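Local coordinates for protein acetoacetate decarboxylase (Sphingomonas wittichii, PDB 5UPB) that is an acetoacetate decarboxylase-like lyase, probably acting on small keto acids through a Schiff base as its relatives do, at residues 40-45 against 100-105; 45-50 against 197-202; 115-120 against 250-255; 129-134 against 139-144; 156-161 against 227-232. All coordinates share one frame; numbering follows the deposited sequence.

Interaction 1: residues 40-45 against 100-105; sequences QALLPA and PAFVWV
Leu42 meets Phe102 with its forked end: CD1 lies 3.9 Å and CD2 4.0 Å from Phe102 CZ, so the far corner of the ring is set against both methyls of the leucine. The two side chains run at about a right angle to each other, and the approach to the ring is oblique. Beside this pair, Ala101 CB reaches Leu42 CD1 at 4.4 Å, a looser touch. All three residues are buried, and the join is purely apolar.

Ala101 and Phe102 form a classic beta bulge opposite Leu86, and the chain turns a corner at Phe102, with Ala101 CB pointing toward Leu42. Phe102 holds CG anti to its carbonyl carbon (chi1 -56°), and this swings the ring end over to Leu42. On the other side Leu43 N bonds back to Gln40 O at 2.9 Å, in the turn that carries Leu42.

A second subunit takes part as well: its Phe6 stacks on the Phe102 ring, and its Thr8 packs on Leu42. The contact thus joins the C-terminal end of helix 36-42 to the corner in strand 95-105, which pairs with strand 80-92, while Phe232 from the loop before strand 235-249 also packs on Leu42.

Interaction 2: residues 45-50 against 197-202; sequences AGLKVA and SELVEV
Next to Leu199, whose methyls meet Leu47 across this contact, Glu198 OE1 is gripped twice: by a salt bridge from Arg254 NH1 and by a hydrogen bond with Thr194 OG1 of a second subunit. Glu198 OE2 has its own salt bridge to Arg184 NH1. This is the alternation of a beta strand put to use. In strand 196-202, which runs antiparallel to strands 179-186 and 253-257 in the beta-rich fold of the acetoacetate decarboxylase family, the glutamate is tied to polar partners and the subunit interface, while the following leucine serves the packing against the loop that leads into strand 48-50.

The packing is a leucine pair whose side chains meet at a slant. Leu199 CD1 sits against the branch point and one methyl of its partner, 3.8 Å from Leu47 CG and 3.9 Å from Leu47 CD1, and Leu199 CD2 meets Leu47 CD2 at 4.0 Å. With CG opposite its own N (chi1 -169°), Leu199 turns its forked end toward Leu47. His92 of strand 80-92 packs on both leucines, and Phe181 of the strand next to 196-202 adds to the cover of Leu47.

Gly46 lets the chain pass at this point. Its positive phi would jam a beta carbon against the preceding carbonyl oxygen, and that carbon would also lie tightly against Leu199 CD2. The oxygen in question, Ala45 O, is buried without a polar partner in the model and meets Leu199 CD2 at 4.2 Å.

Interaction 3: residues 115-120 against 250-255; sequences WLNGYP and GGATRL
The flat carboxamide of Asn117 receives the backbone N-H of Ala252 from above its plane, while Asn117 CB lies in plane at the edge of the Tyr119 ring. The asparagine follows helix 108-116, whose end is a Schellman motif with Gly118, at positive phi, as its C-prime residue: Tyr119 N bonds to Gly114 O, and Gly118 N to Trp115 O at 2.9 Å.

The bond from Ala252 N to Asn117 OD1 is 2.9 Å long and nearly straight at hydrogen (175°), yet the donor stands 61° out of the carbonyl plane, away from the lone-pair directions. Asn117 OD1 has a second donor, Gln193 NE2 of a second subunit, so one oxygen links the helix end, the approach to strand 253-257 and a neighbouring chain. The first torsion places CG beside the backbone N (chi1 -79°), which carries the amide to the 250-255 side.

Were this asparagine an alanine, Ala252 N and Gln193 of the second subunit would probably lose their shared acceptor.

Apolar and backbone atoms fill in around the bond. Gly251 CA comes within 3.5 Å of Asn117 OD1, and Ala252 CB lies 4.1 Å from Asn117 CB and 3.9 Å from Asn117 O.

Interaction 4: residues 129-134 against 139-144; sequences ARPHPY and GGLREG
Pro133 and Gly140 bring their backbones together at the tight part of this contact, CA to CA 3.6 Å, in the neck of the long loop of a beta-hairpin connecting antiparallel strands 125-129 and 146-153. A side chain on Gly140 would be forced against Pro133 CA. Close by, Pro131 CB rests on Gly139 O at 3.3 Å.

Leu141 extends the packing toward the strands with two branches. Its CD1 lies over one face of the Arg130 guanidinium, offset toward the rim, 3.4 Å from Arg130 NH1; its CD2 reaches Pro131 CD at 4.0 Å. Arg130 NH1 itself bonds to Thr242 OG1 of strand 235-249, which helps fix the group there. Cutting this leucine back to alanine is likely to uncover that guanidinium face and open a gap beside the Pro131 ring.

The looser part is the solvent side of Pro133 and Gly140, where a water bridges the segments, donating to Pro133 O (2.9 Å) and accepting from Gly140 N (3.0 Å), near the poorly ordered Arg142.

The side of His132 and Tyr134 is instead covered by a third subunit, whose Asp26 hydrogen-bonds His132 NE2 and whose Asp211 hydrogen-bonds Tyr134 OH. Within the loop, His132 ND1 accepts Tyr134 N at 2.9 Å, in the ring plane.

Interaction 5: residues 156-161 against 227-232; sequences FTLFRL and EALECF
Leu158 and Leu229 are the apolar heart of this contact, where a classic beta bulge in strand 156-166 meets the 3-10 turn 229-232. Leu158 and Phe159 both face Cys151 across the bulge. Leu229 CD1 touches Leu158 CD2 at 3.9 Å and comes down on the strand backbone as well, 3.5 Å from Leu158 O. Trp104 of strand 95-105 packs on both leucines.

A second kind of contact sets a hydrocarbon group against the side of an acid. Leu158 CD2 lies 3.7 Å from Glu227 CG and 3.8 Å from Glu227 OE2, the two chains crossing at a slant. The glutamate folds at chi2 (-73°), turning its carboxylate alongside the methyl.

The polar interactions of that carboxylate lie beyond the two segments. Glu227 OE1 forms a salt bridge with Lys122 NZ, Glu227 OE2 accepts a hydrogen bond from Trp104 NE1, and Arg153 adds a long, weak ion pair. Each oxygen of this buried acid therefore has a partner, while Leu158 covers one side of it.

Backbone bonds shape the turn that presents Leu229: Cys231 N to Ala228 O at 3.1 Å, and Phe232 N to Leu229 O at 3.0 Å.

Overall arrangement
Interactions 1 and 2 share Ala45 and lie with centres about 10 Å apart; Gln40 ties them by probable hydrogen bonds, its NE2 to Leu47 O (2.8 Å) and its OE1 to Val49 N (2.9 Å). Interaction 3 adjoins interaction 2 through the pairing of strands 196-202 and 253-257, with centres about 11 Å apart. Interaction 5 touches interaction 1, where Phe102 CE2 lies 3.4 Å from Ala228 O. These four form a connected group, and all four also meet the second subunit. Interaction 4 stands apart, its nearest atoms about 7 Å from interaction 5 and its loop turned to a third subunit. No ligand defines a pocket, but the buried acid of interaction 5 and its lysine partner are consistent with the lysine-centred site of decarboxylase relatives.

Interaction 1: residues 40-45 against 100-105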
# COMPACT_ATOMS: atom_id res chain seq x y z
N GLN A 40 20.89 -19.45 18.35
CA GLN A 40 21.67 -18.71 19.35
C GLN A 40 22.38 -17.51 18.73
O GLN A 40 22.51 -16.46 19.36
CB GLN A 40 22.70 -19.63 20.03
CG GLN A 40 23.50 -18.91 21.12
CD GLN A 40 22.67 -18.60 22.37
OE1 GLN A 40 22.06 -19.51 22.97
NE2 GLN A 40 22.62 -17.33 22.77
N ALA A 41 22.85 -17.66 17.49
CA ALA A 41 23.53 -16.56 16.81
C ALA A 41 22.65 -15.32 16.66
O ALA A 41 23.16 -14.20 16.52
CB ALA A 41 24.02 -17.04 15.44
N LEU A 42 21.33 -15.49 16.65
CA LEU A 42 20.42 -14.36 16.55
C LEU A 42 20.09 -13.75 17.91
O LEU A 42 19.45 -12.69 17.95
CB LEU A 42 19.10 -14.78 15.89
CG LEU A 42 19.18 -15.30 14.47
CD1 LEU A 42 17.78 -15.75 14.01
CD2 LEU A 42 19.79 -14.22 13.54
N LEU A 43 20.45 -14.43 18.99
CA LEU A 43 20.05 -13.90 20.29
C LEU A 43 21.05 -12.88 20.77
O LEU A 43 22.26 -13.11 20.67
CB LEU A 43 19.96 -15.01 21.33
CG LEU A 43 18.87 -16.04 21.06
CD1 LEU A 43 18.95 -17.17 22.08
CD2 LEU A 43 17.54 -15.33 21.14
N PRO A 44 20.59 -11.80 21.37
CA PRO A 44 21.53 -10.87 21.99
C PRO A 44 22.18 -11.50 23.22
O PRO A 44 21.69 -12.47 23.80
CB PRO A 44 20.65 -9.69 22.39
CG PRO A 44 19.30 -10.27 22.60
CD PRO A 44 19.19 -11.38 21.58
N ALA A 45 23.34 -10.95 23.58
CA ALA A 45 24.11 -11.47 24.69
C ALA A 45 23.29 -11.49 25.97
O ALA A 45 22.58 -10.53 26.28
CB ALA A 45 25.37 -10.62 24.89
N PRO A 100 11.62 -12.19 20.10
CA PRO A 100 11.05 -12.08 18.74
C PRO A 100 12.06 -11.46 17.76
O PRO A 100 12.03 -10.28 17.43
CB PRO A 100 9.82 -11.20 18.97
CG PRO A 100 10.24 -10.30 20.10
CD PRO A 100 11.21 -11.08 20.97
N ALA A 101 12.93 -12.32 17.24
CA ALA A 101 14.09 -11.88 16.44
C ALA A 101 13.67 -11.10 15.21
O ALA A 101 14.24 -10.05 14.92
CB ALA A 101 14.91 -13.09 16.01
N PHE A 102 12.76 -11.65 14.41
CA PHE A 102 12.31 -11.01 13.18
C PHE A 102 10.81 -10.75 13.28
O PHE A 102 10.03 -11.71 13.36
CB PHE A 102 12.57 -11.89 11.95
CG PHE A 102 14.01 -12.33 11.77
CD1 PHE A 102 15.04 -11.67 12.37
CD2 PHE A 102 14.28 -13.41 10.97
CE1 PHE A 102 16.34 -12.09 12.18
CE2 PHE A 102 15.57 -13.84 10.79
CZ PHE A 102 16.60 -13.17 11.40
N VAL A 103 10.42 -9.49 13.17
CA VAL A 103 9.02 -9.06 13.21
C VAL A 103 8.79 -8.08 12.07
O VAL A 103 9.60 -7.18 11.84
CB VAL A 103 8.69 -8.39 14.55
CG1 VAL A 103 7.19 -8.01 14.63
CG2 VAL A 103 9.08 -9.31 15.70
N TRP A 104 7.66 -8.26 11.36
CA TRP A 104 7.21 -7.33 10.33
C TRP A 104 5.79 -6.90 10.70
O TRP A 104 4.95 -7.73 11.05
CB TRP A 104 7.23 -7.97 8.92
CG TRP A 104 8.61 -8.46 8.47
CD1 TRP A 104 9.51 -7.77 7.67
CD2 TRP A 104 9.22 -9.72 8.77
NE1 TRP A 104 10.63 -8.54 7.47
CE2 TRP A 104 10.49 -9.73 8.14
CE3 TRP A 104 8.83 -10.83 9.52
CZ2 TRP A 104 11.36 -10.81 8.23
CZ3 TRP A 104 9.70 -11.92 9.60
CH2 TRP A 104 10.96 -11.89 8.95
N VAL A 105 5.54 -5.58 10.64
CA VAL A 105 4.27 -4.99 11.02
C VAL A 105 3.90 -4.01 9.91
O VAL A 105 4.76 -3.58 9.13
CB VAL A 105 4.36 -4.31 12.43
CG1 VAL A 105 5.30 -3.09 12.42
CG2 VAL A 105 3.01 -3.91 12.95

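Interaction 2: residues 45-50 against 197-202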
# COMPACT_ATOMS: atom_id res chain seq x y z
N ALA A 45 23.34 -10.95 23.58
CA ALA A 45 24.11 -11.47 24.69
C ALA A 45 23.29 -11.49 25.97
O ALA A 45 22.58 -10.53 26.28
CB ALA A 45 25.37 -10.62 24.89
N GLY A 46 23.35 -12.60 26.70
CA GLY A 46 22.64 -12.73 27.95
C GLY A 46 21.41 -13.61 27.86
O GLY A 46 20.86 -14.00 28.90
N LEU A 47 20.98 -13.94 26.64
CA LEU A 47 19.88 -14.88 26.41
C LEU A 47 20.44 -16.19 25.90
O LEU A 47 21.33 -16.22 25.04
CB LEU A 47 18.86 -14.34 25.41
CG LEU A 47 18.16 -13.03 25.77
CD1 LEU A 47 17.11 -12.67 24.71
CD2 LEU A 47 17.56 -13.14 27.16
N LYS A 48 19.88 -17.28 26.40
CA LYS A 48 20.32 -18.62 26.06
C LYS A 48 19.19 -19.31 25.33
O LYS A 48 18.04 -19.29 25.79
CB LYS A 48 20.73 -19.40 27.31
CG LYS A 48 21.45 -20.72 27.05
CD LYS A 48 22.85 -20.48 26.48
CE LYS A 48 23.68 -21.75 26.50
NZ LYS A 48 25.03 -21.52 25.93
N VAL A 49 19.50 -19.88 24.17
CA VAL A 49 18.46 -20.55 23.40
C VAL A 49 17.94 -21.74 24.23
O VAL A 49 18.67 -22.35 25.03
CB VAL A 49 19.04 -20.98 22.04
CG1 VAL A 49 20.11 -22.09 22.20
CG2 VAL A 49 17.94 -21.40 21.10
N ALA A 50 16.68 -22.09 24.01
CA ALA A 50 16.14 -23.29 24.65
C ALA A 50 16.47 -24.45 23.73
O ALA A 50 17.55 -24.46 23.14
CB ALA A 50 14.63 -23.16 24.91
N SER A 197 22.11 0.26 24.10
CA SER A 197 22.04 -1.18 23.86
C SER A 197 21.76 -1.90 25.18
O SER A 197 22.65 -2.04 26.02
CB SER A 197 23.32 -1.69 23.20
OG SER A 197 23.18 -3.09 22.95
N GLU A 198 20.55 -2.38 25.36
CA GLU A 198 20.20 -3.01 26.63
C GLU A 198 19.12 -4.08 26.45
O GLU A 198 18.20 -3.96 25.63
CB GLU A 198 19.73 -1.98 27.67
CG GLU A 198 18.57 -1.10 27.19
CD GLU A 198 18.39 0.18 27.98
OE1 GLU A 198 19.30 0.57 28.74
OE2 GLU A 198 17.35 0.84 27.80
N LEU A 199 19.28 -5.14 27.22
CA LEU A 199 18.30 -6.21 27.29
C LEU A 199 17.17 -5.76 28.19
O LEU A 199 17.40 -5.20 29.27
CB LEU A 199 18.98 -7.48 27.83
CG LEU A 199 18.31 -8.84 27.79
CD1 LEU A 199 18.21 -9.30 26.36
CD2 LEU A 199 19.17 -9.83 28.60
N VAL A 200 15.93 -6.02 27.74
CA VAL A 200 14.74 -5.62 28.46
C VAL A 200 13.81 -6.82 28.56
O VAL A 200 13.94 -7.79 27.82
CB VAL A 200 14.02 -4.44 27.78
CG1 VAL A 200 14.91 -3.22 27.70
CG2 VAL A 200 13.60 -4.83 26.36
N GLU A 201 12.86 -6.74 29.48
CA GLU A 201 11.87 -7.80 29.72
C GLU A 201 10.48 -7.19 29.75
O GLU A 201 10.29 -6.14 30.36
CB GLU A 201 12.13 -8.50 31.04
CG GLU A 201 11.25 -9.68 31.30
CD GLU A 201 11.47 -10.26 32.67
OE1 GLU A 201 12.28 -9.71 33.43
OE2 GLU A 201 10.77 -11.22 33.02
N VAL A 202 9.55 -7.72 28.94
CA VAL A 202 8.16 -7.28 28.99
C VAL A 202 7.33 -8.38 29.67
O VAL A 202 7.44 -9.55 29.29
CB VAL A 202 7.62 -6.90 27.61
CG1 VAL A 202 7.80 -7.99 26.69
CG2 VAL A 202 6.16 -6.57 27.71

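Interaction 3: residues 115-120 against 250-255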
# COMPACT_ATOMS: atom_id res chain seq x y z
N TRP A 115 10.22 -1.02 18.82
CA TRP A 115 11.65 -0.76 18.96
C TRP A 115 11.96 -0.20 20.34
O TRP A 115 12.99 -0.55 20.94
CB TRP A 115 12.15 0.21 17.87
CG TRP A 115 12.48 -0.35 16.52
CD1 TRP A 115 11.69 -1.15 15.73
CD2 TRP A 115 13.69 -0.13 15.76
NE1 TRP A 115 12.34 -1.45 14.54
CE2 TRP A 115 13.56 -0.83 14.54
CE3 TRP A 115 14.87 0.59 16.01
CZ2 TRP A 115 14.57 -0.85 13.56
CZ3 TRP A 115 15.86 0.57 15.04
CH2 TRP A 115 15.70 -0.14 13.83
N LEU A 116 11.10 0.69 20.85
CA LEU A 116 11.35 1.30 22.15
C LEU A 116 11.37 0.27 23.26
O LEU A 116 12.02 0.47 24.29
CB LEU A 116 10.29 2.35 22.46
CG LEU A 116 10.37 3.57 21.53
CD1 LEU A 116 9.08 4.43 21.64
CD2 LEU A 116 11.59 4.41 21.90
N ASN A 117 10.63 -0.81 23.07
CA ASN A 117 10.58 -1.91 24.02
C ASN A 117 11.43 -3.09 23.56
O ASN A 117 11.26 -4.21 24.07
CB ASN A 117 9.10 -2.30 24.18
CG ASN A 117 8.34 -1.37 25.11
OD1 ASN A 117 8.91 -0.80 26.04
ND2 ASN A 117 7.07 -1.10 24.79
N GLY A 118 12.33 -2.85 22.59
CA GLY A 118 13.32 -3.84 22.21
C GLY A 118 12.84 -4.93 21.30
O GLY A 118 13.48 -5.98 21.24
N TYR A 119 11.68 -4.74 20.67
CA TYR A 119 11.16 -5.66 19.67
C TYR A 119 11.72 -5.25 18.32
O TYR A 119 11.39 -4.16 17.85
CB TYR A 119 9.66 -5.56 19.57
CG TYR A 119 8.83 -6.17 20.66
CD1 TYR A 119 8.64 -5.51 21.86
CD2 TYR A 119 8.15 -7.37 20.45
CE1 TYR A 119 7.84 -6.03 22.86
CE2 TYR A 119 7.34 -7.92 21.45
CZ TYR A 119 7.18 -7.24 22.65
OH TYR A 119 6.37 -7.75 23.65
N PRO A 120 12.51 -6.06 17.66
CA PRO A 120 13.02 -5.66 16.34
C PRO A 120 11.94 -5.79 15.28
O PRO A 120 11.51 -6.90 14.97
CB PRO A 120 14.18 -6.64 16.10
CG PRO A 120 14.44 -7.30 17.40
CD PRO A 120 13.12 -7.31 18.12
N GLY A 250 2.92 -2.45 29.48
CA GLY A 250 3.46 -1.11 29.57
C GLY A 250 4.85 -1.06 28.93
O GLY A 250 5.10 -1.75 27.94
N GLY A 251 5.76 -0.26 29.46
CA GLY A 251 7.13 -0.32 28.99
C GLY A 251 7.88 -1.53 29.52
O GLY A 251 7.65 -2.03 30.62
N ALA A 252 8.79 -2.02 28.69
CA ALA A 252 9.67 -3.11 29.08
C ALA A 252 10.70 -2.65 30.11
O ALA A 252 11.27 -1.56 30.00
CB ALA A 252 10.38 -3.67 27.84
N THR A 253 10.93 -3.49 31.12
CA THR A 253 11.91 -3.20 32.17
C THR A 253 13.31 -3.55 31.69
O THR A 253 13.56 -4.62 31.13
CB THR A 253 11.60 -4.00 33.45
OG1 THR A 253 10.29 -3.67 33.90
CG2 THR A 253 12.59 -3.66 34.57
N ARG A 254 14.24 -2.67 31.99
CA ARG A 254 15.63 -2.92 31.65
C ARG A 254 16.20 -3.99 32.58
O ARG A 254 16.07 -3.89 33.80
CB ARG A 254 16.44 -1.63 31.76
CG ARG A 254 17.94 -1.83 31.65
CD ARG A 254 18.66 -0.51 31.89
NE ARG A 254 19.97 -0.76 32.49
CZ ARG A 254 21.10 -0.84 31.81
NH1 ARG A 254 21.10 -0.67 30.49
NH2 ARG A 254 22.24 -1.10 32.46
N LEU A 255 16.89 -4.97 32.00
CA LEU A 255 17.60 -6.01 32.73
C LEU A 255 19.08 -5.71 32.90
O LEU A 255 19.60 -5.82 34.01
CB LEU A 255 17.45 -7.36 32.02
CG LEU A 255 16.04 -7.93 31.92
CD1 LEU A 255 16.04 -9.13 30.97
CD2 LEU A 255 15.56 -8.34 33.31

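Interaction 4: residues 129-134 against 139-144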
# COMPACT_ATOMS: atom_id res chain seq x y z
N ALA A 129 -5.96 -14.33 7.12
CA ALA A 129 -7.31 -14.65 6.68
C ALA A 129 -7.86 -15.80 7.51
O ALA A 129 -7.27 -16.88 7.54
CB ALA A 129 -7.36 -15.03 5.20
N ARG A 130 -8.98 -15.57 8.16
CA ARG A 130 -9.76 -16.62 8.84
C ARG A 130 -11.18 -16.63 8.31
O ARG A 130 -11.70 -15.59 7.86
CB ARG A 130 -9.74 -16.47 10.36
CG ARG A 130 -8.37 -16.28 10.87
CD ARG A 130 -8.20 -16.57 12.36
NE ARG A 130 -9.20 -15.96 13.20
CZ ARG A 130 -9.44 -16.32 14.47
NH1 ARG A 130 -8.73 -17.29 15.08
NH2 ARG A 130 -10.38 -15.68 15.14
N PRO A 131 -11.82 -17.79 8.30
CA PRO A 131 -13.20 -17.87 7.80
C PRO A 131 -14.17 -17.08 8.66
O PRO A 131 -14.22 -17.24 9.89
CB PRO A 131 -13.49 -19.36 7.83
CG PRO A 131 -12.62 -19.90 8.96
CD PRO A 131 -11.37 -19.06 8.91
N HIS A 132 -14.95 -16.24 8.02
CA HIS A 132 -15.89 -15.43 8.76
C HIS A 132 -17.08 -16.29 9.21
O HIS A 132 -17.64 -17.02 8.39
CB HIS A 132 -16.36 -14.26 7.90
CG HIS A 132 -17.12 -13.23 8.67
ND1 HIS A 132 -18.39 -13.43 9.14
CD2 HIS A 132 -16.76 -11.97 9.06
CE1 HIS A 132 -18.79 -12.35 9.79
NE2 HIS A 132 -17.83 -11.44 9.73
N PRO A 133 -17.49 -16.21 10.48
CA PRO A 133 -18.59 -17.09 10.94
C PRO A 133 -19.88 -16.94 10.15
O PRO A 133 -20.70 -17.87 10.13
CB PRO A 133 -18.79 -16.65 12.40
CG PRO A 133 -17.55 -16.03 12.81
CD PRO A 133 -16.95 -15.39 11.57
N TYR A 134 -20.13 -15.76 9.58
CA TYR A 134 -21.34 -15.59 8.80
C TYR A 134 -21.24 -16.04 7.35
O TYR A 134 -22.24 -15.96 6.64
CB TYR A 134 -21.78 -14.13 8.78
CG TYR A 134 -22.41 -13.63 10.06
CD1 TYR A 134 -21.72 -13.65 11.27
CD2 TYR A 134 -23.73 -13.21 10.07
CE1 TYR A 134 -22.31 -13.17 12.44
CE2 TYR A 134 -24.34 -12.76 11.22
CZ TYR A 134 -23.62 -12.74 12.41
OH TYR A 134 -24.23 -12.29 13.57
N GLY A 139 -18.82 -21.34 6.88
CA GLY A 139 -18.92 -21.14 8.30
C GLY A 139 -17.61 -20.55 8.82
O GLY A 139 -16.73 -20.12 8.07
N GLY A 140 -17.53 -20.49 10.14
CA GLY A 140 -16.37 -19.97 10.84
C GLY A 140 -15.40 -21.06 11.21
O GLY A 140 -15.30 -22.10 10.54
N LEU A 141 -14.71 -20.85 12.33
CA LEU A 141 -13.77 -21.85 12.82
C LEU A 141 -14.51 -23.09 13.33
O LEU A 141 -15.49 -22.99 14.07
CB LEU A 141 -12.90 -21.25 13.93
CG LEU A 141 -11.99 -20.15 13.40
CD1 LEU A 141 -11.41 -19.39 14.58
CD2 LEU A 141 -10.87 -20.76 12.55
N ARG A 142 -14.06 -24.24 12.87
CA ARG A 142 -14.64 -25.55 13.12
C ARG A 142 -13.67 -26.60 12.61
O ARG A 142 -12.70 -26.30 11.91
CB ARG A 142 -15.98 -25.69 12.39
CG ARG A 142 -15.81 -25.61 10.87
CD ARG A 142 -17.11 -25.67 10.10
NE ARG A 142 -18.01 -24.56 10.36
CZ ARG A 142 -19.32 -24.61 10.14
NH1 ARG A 142 -19.88 -25.71 9.66
NH2 ARG A 142 -20.08 -23.55 10.40
N GLU A 143 -13.97 -27.84 12.91
CA GLU A 143 -13.21 -28.92 12.32
C GLU A 143 -13.27 -28.79 10.80
O GLU A 143 -14.33 -28.54 10.22
CB GLU A 143 -13.82 -30.25 12.73
CG GLU A 143 -13.91 -30.47 14.21
CD GLU A 143 -14.44 -31.85 14.53
OE1 GLU A 143 -14.79 -32.56 13.57
OE2 GLU A 143 -14.59 -32.20 15.73
N GLY A 144 -12.12 -28.86 10.15
CA GLY A 144 -12.10 -28.72 8.72
C GLY A 144 -11.91 -27.31 8.20
O GLY A 144 -11.64 -27.17 7.01
O HOH W 1 -20.10 -20.25 11.67

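Interaction 5: residues 156-161 against 227-232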
# COMPACT_ATOMS: atom_id res chain seq x y z
N PHE A 156 9.37 -9.27 -1.77
CA PHE A 156 9.77 -10.64 -1.49
C PHE A 156 8.79 -11.27 -0.50
O PHE A 156 8.55 -10.73 0.58
CB PHE A 156 11.17 -10.70 -0.90
CG PHE A 156 12.23 -10.06 -1.78
CD1 PHE A 156 12.78 -10.75 -2.83
CD2 PHE A 156 12.64 -8.76 -1.53
CE1 PHE A 156 13.74 -10.15 -3.63
CE2 PHE A 156 13.60 -8.16 -2.32
CZ PHE A 156 14.14 -8.83 -3.38
N THR A 157 8.28 -12.44 -0.84
CA THR A 157 7.58 -13.24 0.16
C THR A 157 8.55 -13.56 1.29
O THR A 157 9.64 -14.09 1.07
CB THR A 157 7.07 -14.54 -0.45
OG1 THR A 157 6.31 -14.25 -1.64
CG2 THR A 157 6.20 -15.23 0.59
N LEU A 158 8.14 -13.26 2.52
CA LEU A 158 8.97 -13.57 3.68
C LEU A 158 8.63 -14.95 4.23
O LEU A 158 9.50 -15.82 4.33
CB LEU A 158 8.76 -12.51 4.75
CG LEU A 158 9.13 -11.08 4.31
CD1 LEU A 158 8.47 -10.09 5.28
CD2 LEU A 158 10.63 -10.93 4.25
N PHE A 159 7.37 -15.17 4.61
CA PHE A 159 6.94 -16.53 4.88
C PHE A 159 5.43 -16.64 4.75
O PHE A 159 4.72 -15.64 4.65
CB PHE A 159 7.42 -17.04 6.25
CG PHE A 159 6.83 -16.34 7.46
CD1 PHE A 159 5.67 -16.82 8.07
CD2 PHE A 159 7.48 -15.24 8.02
CE1 PHE A 159 5.16 -16.20 9.21
CE2 PHE A 159 6.96 -14.62 9.16
CZ PHE A 159 5.79 -15.12 9.77
N ARG A 160 4.98 -17.88 4.58
CA ARG A 160 3.57 -18.22 4.52
C ARG A 160 3.27 -19.22 5.63
O ARG A 160 4.10 -20.08 5.92
CB ARG A 160 3.19 -18.85 3.19
CG ARG A 160 3.69 -18.11 1.98
CD ARG A 160 3.69 -19.02 0.77
NE ARG A 160 2.34 -19.43 0.38
CZ ARG A 160 2.10 -20.42 -0.46
NH1 ARG A 160 3.10 -21.13 -0.98
NH2 ARG A 160 0.85 -20.72 -0.78
N LEU A 161 2.10 -19.08 6.24
CA LEU A 161 1.62 -19.98 7.29
C LEU A 161 0.19 -20.37 6.98
O LEU A 161 -0.58 -19.59 6.41
CB LEU A 161 1.55 -19.35 8.66
CG LEU A 161 2.78 -18.91 9.42
CD1 LEU A 161 2.29 -18.48 10.80
CD2 LEU A 161 3.78 -20.04 9.49
N GLU A 227 17.16 -9.88 4.24
CA GLU A 227 16.63 -10.60 5.38
C GLU A 227 17.52 -11.80 5.63
O GLU A 227 18.35 -12.14 4.79
CB GLU A 227 15.20 -11.09 5.14
CG GLU A 227 14.22 -10.01 4.76
CD GLU A 227 13.84 -9.13 5.94
OE1 GLU A 227 14.44 -9.30 7.04
OE2 GLU A 227 12.94 -8.27 5.79
N ALA A 228 17.29 -12.49 6.73
CA ALA A 228 18.09 -13.66 7.07
C ALA A 228 17.18 -14.83 7.43
O ALA A 228 17.39 -15.52 8.42
CB ALA A 228 19.04 -13.38 8.23
N LEU A 229 16.16 -15.06 6.58
CA LEU A 229 15.14 -16.07 6.83
C LEU A 229 15.73 -17.46 6.84
O LEU A 229 15.17 -18.35 7.48
CB LEU A 229 14.05 -15.96 5.77
CG LEU A 229 13.28 -14.65 5.83
CD1 LEU A 229 12.66 -14.28 4.48
CD2 LEU A 229 12.21 -14.77 6.89
N GLU A 230 16.86 -17.67 6.16
CA GLU A 230 17.50 -18.97 6.13
C GLU A 230 17.87 -19.46 7.52
O GLU A 230 18.11 -20.66 7.70
CB GLU A 230 18.74 -18.92 5.22
CG GLU A 230 18.39 -18.83 3.72
CD GLU A 230 17.92 -17.42 3.26
OE1 GLU A 230 18.16 -16.42 3.97
OE2 GLU A 230 17.31 -17.33 2.17
N CYS A 231 18.00 -18.57 8.51
CA CYS A 231 18.29 -18.99 9.87
C CYS A 231 17.22 -19.92 10.45
O CYS A 231 17.51 -20.69 11.37
CB CYS A 231 18.47 -17.77 10.76
SG CYS A 231 19.85 -16.76 10.28
N PHE A 232 15.99 -19.87 9.92
CA PHE A 232 14.88 -20.69 10.38
C PHE A 232 14.55 -21.81 9.40
O PHE A 232 13.55 -22.50 9.57
CB PHE A 232 13.65 -19.82 10.63
CG PHE A 232 13.79 -18.89 11.82
CD1 PHE A 232 14.32 -17.63 11.68
CD2 PHE A 232 13.34 -19.28 13.07
CE1 PHE A 232 14.45 -16.78 12.77
CE2 PHE A 232 13.46 -18.44 14.16
CZ PHE A 232 14.01 -17.18 14.01